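Local coordinates for protein glutathione S-transferase enzyme with thioredoxin-like domain (Bradyrhizobium sp., PDB 4MF7) that probably catalyses the conjugation of reduced glutathione to electrophilic substrates, as a member of the glutathione S-transferase family, at residues T32-A37 and Q79-F84; Y46-P51 and I72-D77; V185-L190 and D228-V233. All blocks are in the same frame, centred on the assembly; numbering follows the deposited sequence.

Contact 1. Residues T32-A37 and Q79-F84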
# COMPACT_ATOMS: atom_id res chain seq x y z
N THR A 32 9.80 23.75 0.92
CA THR A 32 10.99 24.36 0.31
C THR A 32 11.60 25.55 1.09
O THR A 32 12.71 25.96 0.78
CB THR A 32 10.73 24.82 -1.14
OG1 THR A 32 9.73 25.84 -1.15
CG2 THR A 32 10.29 23.64 -1.98
N LYS A 33 10.88 26.07 2.09
CA LYS A 33 11.42 27.09 3.01
C LYS A 33 12.46 26.48 3.94
O LYS A 33 13.47 27.11 4.21
CB LYS A 33 10.30 27.76 3.80
CG LYS A 33 9.33 28.51 2.90
CD LYS A 33 8.01 28.81 3.59
CE LYS A 33 8.16 29.89 4.64
NZ LYS A 33 6.90 30.07 5.40
N ARG A 34 12.23 25.24 4.38
CA ARG A 34 13.19 24.52 5.22
C ARG A 34 14.24 23.69 4.47
O ARG A 34 15.38 23.55 4.95
CB ARG A 34 12.45 23.63 6.22
CG ARG A 34 13.36 23.04 7.28
CD ARG A 34 12.57 22.42 8.42
NE ARG A 34 11.89 23.40 9.28
CZ ARG A 34 12.35 23.86 10.45
NH1 ARG A 34 13.53 23.48 10.92
NH2 ARG A 34 11.61 24.71 11.15
N TRP A 35 13.85 23.11 3.32
CA TRP A 35 14.77 22.37 2.44
C TRP A 35 14.70 22.96 1.06
O TRP A 35 13.98 22.46 0.20
CB TRP A 35 14.45 20.86 2.42
CG TRP A 35 14.67 20.20 3.74
CD1 TRP A 35 15.85 19.72 4.22
CD2 TRP A 35 13.70 19.98 4.76
NE1 TRP A 35 15.68 19.21 5.47
CE2 TRP A 35 14.37 19.36 5.83
CE3 TRP A 35 12.33 20.24 4.87
CZ2 TRP A 35 13.71 18.99 7.00
CZ3 TRP A 35 11.68 19.88 6.03
CH2 TRP A 35 12.37 19.25 7.08
N PRO A 36 15.46 24.05 0.82
CA PRO A 36 15.35 24.78 -0.45
C PRO A 36 15.75 23.94 -1.65
O PRO A 36 16.63 23.08 -1.53
CB PRO A 36 16.30 25.98 -0.27
CG PRO A 36 16.43 26.15 1.21
CD PRO A 36 16.35 24.75 1.77
N ALA A 37 15.12 24.19 -2.78
CA ALA A 37 15.46 23.52 -4.02
C ALA A 37 16.59 24.29 -4.72
O ALA A 37 16.39 25.42 -5.15
CB ALA A 37 14.24 23.48 -4.93
N GLN A 79 10.70 16.08 10.71
CA GLN A 79 9.44 15.55 10.14
C GLN A 79 8.16 16.10 10.80
O GLN A 79 7.08 15.97 10.25
CB GLN A 79 9.43 14.01 10.18
CG GLN A 79 8.94 13.37 11.48
CD GLN A 79 9.99 13.34 12.58
OE1 GLN A 79 11.02 14.01 12.51
NE2 GLN A 79 9.72 12.56 13.62
N LYS A 80 8.29 16.69 11.99
CA LYS A 80 7.17 17.32 12.70
C LYS A 80 7.09 18.83 12.49
O LYS A 80 6.23 19.49 13.08
CB LYS A 80 7.27 17.06 14.21
CG LYS A 80 7.34 15.60 14.63
CD LYS A 80 7.57 15.52 16.14
CE LYS A 80 8.16 14.18 16.58
NZ LYS A 80 7.12 13.19 16.97
N THR A 81 7.98 19.39 11.67
CA THR A 81 7.97 20.84 11.43
C THR A 81 6.78 21.19 10.56
O THR A 81 6.31 20.34 9.79
CB THR A 81 9.26 21.33 10.75
OG1 THR A 81 9.39 20.72 9.45
CG2 THR A 81 10.48 21.01 11.62
N PRO A 82 6.28 22.43 10.66
CA PRO A 82 5.17 22.78 9.75
C PRO A 82 5.57 22.70 8.25
O PRO A 82 4.73 22.46 7.39
CB PRO A 82 4.79 24.22 10.15
CG PRO A 82 5.69 24.59 11.29
CD PRO A 82 6.41 23.38 11.78
N GLU A 83 6.85 22.87 7.96
CA GLU A 83 7.29 22.82 6.57
C GLU A 83 7.20 21.39 6.00
O GLU A 83 6.69 21.19 4.90
CB GLU A 83 8.72 23.38 6.45
CG GLU A 83 8.80 24.88 6.76
CD GLU A 83 8.80 25.21 8.24
OE1 GLU A 83 8.43 26.35 8.58
OE2 GLU A 83 9.18 24.34 9.07
N PHE A 84 7.66 20.41 6.77
CA PHE A 84 7.55 19.02 6.30
C PHE A 84 6.09 18.59 6.23
O PHE A 84 5.64 18.03 5.22
CB PHE A 84 8.32 18.03 7.15
CG PHE A 84 8.36 16.65 6.53
CD1 PHE A 84 9.25 16.38 5.53
CD2 PHE A 84 7.43 15.67 6.88
CE1 PHE A 84 9.29 15.13 4.92
CE2 PHE A 84 7.44 14.42 6.25
CZ PHE A 84 8.37 14.15 5.26
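R34, in the short, weakly bonded helix 31-34 ahead of the first strand of the thioredoxin-like fold, and W35 just after it lie against the N-terminal turn of helix 82-87, where they meet T81, E83 and F84. The polar half is a salt bridge in which R34 turns NE and NH2 side-on to a single carboxylate oxygen. R34 NE reaches E83 OE2 at 2.9 Å with an N-H...O angle of 158°, and R34 NH2 reaches E83 OE2 at 3.2 Å, less straight. That oxygen lies in the guanidinium plane but is met from above the carboxylate plane, the two planes being 46° apart. A bend in the arginine at chi3 (-71°) swings NE round to it. Arginine suits the place because its flat end also offers a face: T81 CG2 sits 3.6 Å above the guanidinium plane, over its centre. Threonine serves twice here, since its methyl covers the arginine while its hydroxyl acts as N-cap of helix 82-87 and also bonds H78 O. Next to the salt bridge, R34 CG lies over one face of the W35 ring, and W35 brings its six-membered ring to the aliphatic start of F84, with W35 CZ3 at 4.0 Å from F84 CB. The capping bond is nearly straight, from F84 N to T81 OG1 at 3.2 Å.

Contact 2. Residues Y46-P51 and I72-D77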
# COMPACT_ATOMS: atom_id res chain seq x y z
N TYR A 46 12.44 14.05 -0.37
CA TYR A 46 12.56 14.32 1.05
C TYR A 46 12.50 12.99 1.76
O TYR A 46 11.45 12.37 1.81
CB TYR A 46 11.46 15.26 1.54
CG TYR A 46 11.30 16.48 0.68
CD1 TYR A 46 12.08 17.62 0.88
CD2 TYR A 46 10.40 16.50 -0.39
CE1 TYR A 46 11.97 18.73 0.05
CE2 TYR A 46 10.27 17.61 -1.21
CZ TYR A 46 11.06 18.73 -0.97
OH TYR A 46 10.97 19.83 -1.80
N SER A 47 13.63 12.54 2.31
CA SER A 47 13.73 11.15 2.68
C SER A 47 14.87 10.87 3.63
O SER A 47 15.55 11.78 4.09
CB SER A 47 13.87 10.31 1.40
OG SER A 47 13.62 8.94 1.65
N LEU A 48 15.03 9.59 3.93
CA LEU A 48 16.15 9.03 4.69
C LEU A 48 16.38 7.64 4.11
O LEU A 48 15.43 7.05 3.58
CB LEU A 48 15.82 8.90 6.17
CG LEU A 48 15.93 10.10 7.11
CD1 LEU A 48 15.53 9.63 8.51
CD2 LEU A 48 17.32 10.71 7.09
N PRO A 49 17.62 7.12 4.18
CA PRO A 49 17.93 5.82 3.60
C PRO A 49 17.45 4.64 4.46
O PRO A 49 18.23 3.73 4.78
CB PRO A 49 19.46 5.86 3.44
CG PRO A 49 19.92 6.74 4.55
CD PRO A 49 18.84 7.78 4.71
N THR A 50 16.15 4.63 4.76
CA THR A 50 15.49 3.56 5.50
C THR A 50 14.92 2.57 4.47
O THR A 50 14.96 2.84 3.25
CB THR A 50 14.32 4.10 6.36
OG1 THR A 50 13.32 4.68 5.50
CG2 THR A 50 14.81 5.15 7.34
N PRO A 51 14.44 1.42 4.94
CA PRO A 51 13.82 0.47 3.99
C PRO A 51 12.68 1.09 3.18
O PRO A 51 12.52 0.77 1.99
CB PRO A 51 13.33 -0.66 4.89
CG PRO A 51 14.24 -0.61 6.07
CD PRO A 51 14.58 0.83 6.29
N ILE A 72 15.92 14.24 5.86
CA ILE A 72 14.98 14.76 6.83
C ILE A 72 15.44 14.24 8.19
O ILE A 72 15.41 13.04 8.44
CB ILE A 72 13.55 14.31 6.47
CG1 ILE A 72 13.18 14.76 5.04
CG2 ILE A 72 12.53 14.84 7.47
CD1 ILE A 72 13.24 16.24 4.78
N ASP A 73 15.90 15.15 9.05
CA ASP A 73 16.52 14.76 10.33
C ASP A 73 15.44 14.47 11.39
O ASP A 73 14.90 15.39 12.01
CB ASP A 73 17.48 15.86 10.81
CG ASP A 73 18.42 15.42 11.94
OD1 ASP A 73 18.18 14.36 12.57
OD2 ASP A 73 19.39 16.15 12.21
N PHE A 74 15.14 13.18 11.57
CA PHE A 74 14.18 12.74 12.59
C PHE A 74 14.74 12.93 14.01
O PHE A 74 13.98 13.11 14.96
CB PHE A 74 13.76 11.27 12.36
CG PHE A 74 12.69 11.10 11.32
CD1 PHE A 74 12.87 11.59 10.02
CD2 PHE A 74 11.51 10.43 11.61
CE1 PHE A 74 11.87 11.44 9.06
CE2 PHE A 74 10.52 10.27 10.66
CZ PHE A 74 10.70 10.76 9.37
N GLY A 75 16.06 12.90 14.14
CA GLY A 75 16.74 13.20 15.41
C GLY A 75 16.47 14.59 15.94
O GLY A 75 16.55 14.82 17.14
N LYS A 76 16.14 15.53 15.04
CA LYS A 76 15.76 16.89 15.43
C LYS A 76 14.27 17.15 15.25
O LYS A 76 13.83 18.31 15.27
CB LYS A 76 16.58 17.91 14.63
CG LYS A 76 18.07 17.82 14.88
CD LYS A 76 18.83 18.92 14.16
CE LYS A 76 20.32 18.81 14.44
NZ LYS A 76 21.06 19.94 13.82
N ASP A 77 13.49 16.09 15.06
CA ASP A 77 12.04 16.17 14.81
C ASP A 77 11.68 17.02 13.58
O ASP A 77 10.61 17.66 13.54
CB ASP A 77 11.30 16.69 16.06
CG ASP A 77 11.22 15.66 17.18
OD1 ASP A 77 11.87 14.60 17.08
OD2 ASP A 77 10.50 15.93 18.17
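I72 lies beside the chain from Y46 to S47, and its side chain can be followed atom by atom along that backbone. I72 CB starts near the S47 carbonyl, 4.0 Å from S47 O. With chi1 at -57°, I72 CG1 stands anti to the carbonyl carbon of its own residue, which lays it against the peptide joining Y46 and S47; it comes within 3.5 Å of S47 N. The tip, I72 CD1, ends 3.8 Å from Y46 CB, close to the plane of the tyrosine ring at its edge. A branched aliphatic chain suits this buried position, for beyond Y46 it also touches W35 and F84. At the other end of I72 the backbone takes over: I72 N donates to S47 O at 3.1 Å. S47 is bonded through its backbone to H70 as well, so one residue pairs with those before and after residue 71, the pattern of parallel strands. Strands 43-47 and 67-71, joined by helix 53-63, form the beta-alpha-beta unit that opens the thioredoxin-like fold, and this contact lies where both strands finish. Past it, P49 is the centre of an inverse gamma turn, and T50 OG1 caps G53 N at the start of helix 53-63, a region that in related transferases borders the glutathione site. L48 reaches across to the departing chain: its branch point CG sits 3.3 Å from I72 O, with both methyls about equally near that oxygen. L48 CD1 goes further and meets the F74 ring obliquely, 3.6 Å from F74 CD1, on the less buried flank of the contact.

Contact 3. Residues V185-L190 and D228-V233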
# COMPACT_ATOMS: atom_id res chain seq x y z
N VAL A 185 7.54 -16.40 2.34
CA VAL A 185 6.70 -16.01 1.21
C VAL A 185 7.55 -15.62 0.01
O VAL A 185 7.31 -16.11 -1.09
CB VAL A 185 5.75 -14.86 1.61
CG1 VAL A 185 5.01 -14.31 0.40
CG2 VAL A 185 4.77 -15.38 2.66
N LEU A 186 8.55 -14.78 0.22
CA LEU A 186 9.42 -14.36 -0.85
C LEU A 186 10.19 -15.54 -1.45
O LEU A 186 10.36 -15.65 -2.67
CB LEU A 186 10.39 -13.28 -0.35
CG LEU A 186 11.03 -12.28 -1.29
CD1 LEU A 186 10.03 -11.61 -2.22
CD2 LEU A 186 11.72 -11.23 -0.43
N GLU A 187 10.65 -16.43 -0.58
CA GLU A 187 11.38 -17.64 -0.99
C GLU A 187 10.49 -18.50 -1.94
O GLU A 187 10.94 -18.92 -3.01
CB GLU A 187 11.76 -18.45 0.25
CG GLU A 187 12.57 -19.71 -0.00
CD GLU A 187 13.99 -19.45 -0.46
OE1 GLU A 187 14.71 -20.43 -0.72
OE2 GLU A 187 14.42 -18.29 -0.55
N ALA A 188 9.25 -18.69 -1.56
CA ALA A 188 8.28 -19.44 -2.36
C ALA A 188 8.03 -18.77 -3.72
O ALA A 188 7.98 -19.46 -4.74
CB ALA A 188 6.96 -19.63 -1.60
N ARG A 189 7.91 -17.44 -3.73
CA ARG A 189 7.73 -16.71 -4.98
C ARG A 189 8.94 -16.81 -5.89
O ARG A 189 8.78 -16.92 -7.09
CB ARG A 189 7.42 -15.22 -4.71
CG ARG A 189 7.24 -14.36 -5.94
CD ARG A 189 6.00 -14.78 -6.73
NE ARG A 189 5.91 -14.00 -7.96
CZ ARG A 189 4.98 -14.16 -8.89
NH1 ARG A 189 4.04 -15.07 -8.72
NH2 ARG A 189 4.99 -13.40 -9.98
N LEU A 190 10.15 -16.74 -5.33
CA LEU A 190 11.35 -16.61 -6.15
C LEU A 190 11.92 -17.97 -6.60
O LEU A 190 12.90 -18.02 -7.33
CB LEU A 190 12.41 -15.79 -5.39
CG LEU A 190 12.15 -14.29 -5.25
CD1 LEU A 190 13.06 -13.66 -4.20
CD2 LEU A 190 12.30 -13.58 -6.59
N ASP A 228 20.75 -18.05 5.70
CA ASP A 228 21.64 -18.86 4.86
C ASP A 228 21.09 -20.27 4.63
O ASP A 228 21.67 -21.00 3.85
CB ASP A 228 23.07 -18.85 5.41
CG ASP A 228 23.68 -17.45 5.36
OD1 ASP A 228 23.66 -16.85 4.27
OD2 ASP A 228 24.13 -16.93 6.40
N GLU A 229 19.97 -20.59 5.28
CA GLU A 229 19.20 -21.81 5.00
C GLU A 229 18.21 -21.61 3.85
O GLU A 229 17.67 -22.58 3.29
CB GLU A 229 18.53 -22.34 6.26
CG GLU A 229 19.50 -22.88 7.31
CD GLU A 229 20.35 -24.02 6.76
OE1 GLU A 229 21.59 -23.89 6.71
OE2 GLU A 229 19.75 -25.02 6.34
N LEU A 230 17.97 -20.36 3.46
CA LEU A 230 17.24 -20.10 2.22
C LEU A 230 18.09 -20.33 0.97
O LEU A 230 19.33 -20.46 1.04
CB LEU A 230 16.67 -18.66 2.24
CG LEU A 230 15.78 -18.33 3.43
CD1 LEU A 230 15.63 -16.80 3.47
CD2 LEU A 230 14.43 -19.03 3.35
N THR A 231 17.44 -20.37 -0.18
CA THR A 231 18.15 -20.52 -1.46
C THR A 231 17.85 -19.37 -2.43
O THR A 231 18.76 -18.73 -2.97
CB THR A 231 17.83 -21.87 -2.12
OG1 THR A 231 18.01 -22.91 -1.16
CG2 THR A 231 18.72 -22.11 -3.33
N HIS A 232 16.58 -19.11 -2.62
CA HIS A 232 16.12 -18.21 -3.67
C HIS A 232 16.21 -16.75 -3.27
O HIS A 232 16.60 -15.94 -4.08
CB HIS A 232 14.70 -18.62 -4.10
CG HIS A 232 14.61 -20.08 -4.40
ND1 HIS A 232 15.35 -20.67 -5.40
CD2 HIS A 232 13.93 -21.08 -3.79
CE1 HIS A 232 15.12 -21.97 -5.40
NE2 HIS A 232 14.26 -22.25 -4.43
N VAL A 233 15.87 -16.42 -2.03
CA VAL A 233 16.03 -15.01 -1.57
C VAL A 233 17.49 -14.54 -1.62
O VAL A 233 17.78 -13.47 -2.18
CB VAL A 233 15.37 -14.77 -0.20
CG1 VAL A 233 15.54 -13.32 0.22
CG2 VAL A 233 13.87 -15.06 -0.25
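E187 carries the tight part of this contact, its carboxylate set into the turn formed by L230 to V233. CG leaves anti to the backbone N (chi1 -178°) and the chain then bends at chi2 (70°), which carries the acid off helix 171-190 and into the run of backbone N-H groups from T231 to V233. E187 OE1 accepts from T231 N at 2.8 Å and from H232 N at 3.0 Å, the two donors lying on opposite faces of the carboxylate plane. E187 OE2 takes V233 N at 2.8 Å and has a weak second bond from H232 N. All three main partners come from the syn side, so neighbouring amides hold the group against rotation. T231 is the N-cap residue of helix 232-241, but its side chain makes no capping bond; a glutamate from another helix of the all-helical C-terminal domain accepts from the amides at the helix start. The positive end of the helix would probably stabilise the carboxylate's negative charge. With an alanine in place of E187, the amides of T231, H232 and V233 are likely to lose their shared acceptor, and the turn its tie to helix 171-190. Apolar groups close in beside the acid, L230 sliding past its CG and V233 CG2 lying 3.5 Å from E187 N and 3.9 Å from L186 CB; W236 and V212 continue this buried side. L190 CB adds to it, facing H232 CB at 3.9 Å. Toward solvent lie the partly exposed H232 ring and exposed T231. The imidazole still keeps close to the acid, H232 CD2 being 3.2 Å from E187 OE1, and T231 CB covers one face of its ring. T231 touches only at the rim, its CB 3.7 Å from E187 OE1.

How the contacts relate
Contacts 1 and 2 are neighbours in the thioredoxin-like half of the chain, their centres 12 Å apart, and I72 joins them: its CD1 lies 3.5 Å from W35 CE2 and its CG1 3.9 Å from F84 CE1. Contact 2 also falls within the stretch of chain that contact 1 brackets. Contact 3 belongs to the helical half, across the chain's centre, about 41 Å from contact 1 and about 30 Å from contact 2 between centres; its nearest atoms to contact 2 are about 12 Å away. By family resemblance contact 2, at the ends of strands 43-47 and 67-71, probably lies nearest the glutathione site, while V185 of contact 3 touches N90 of the second subunit.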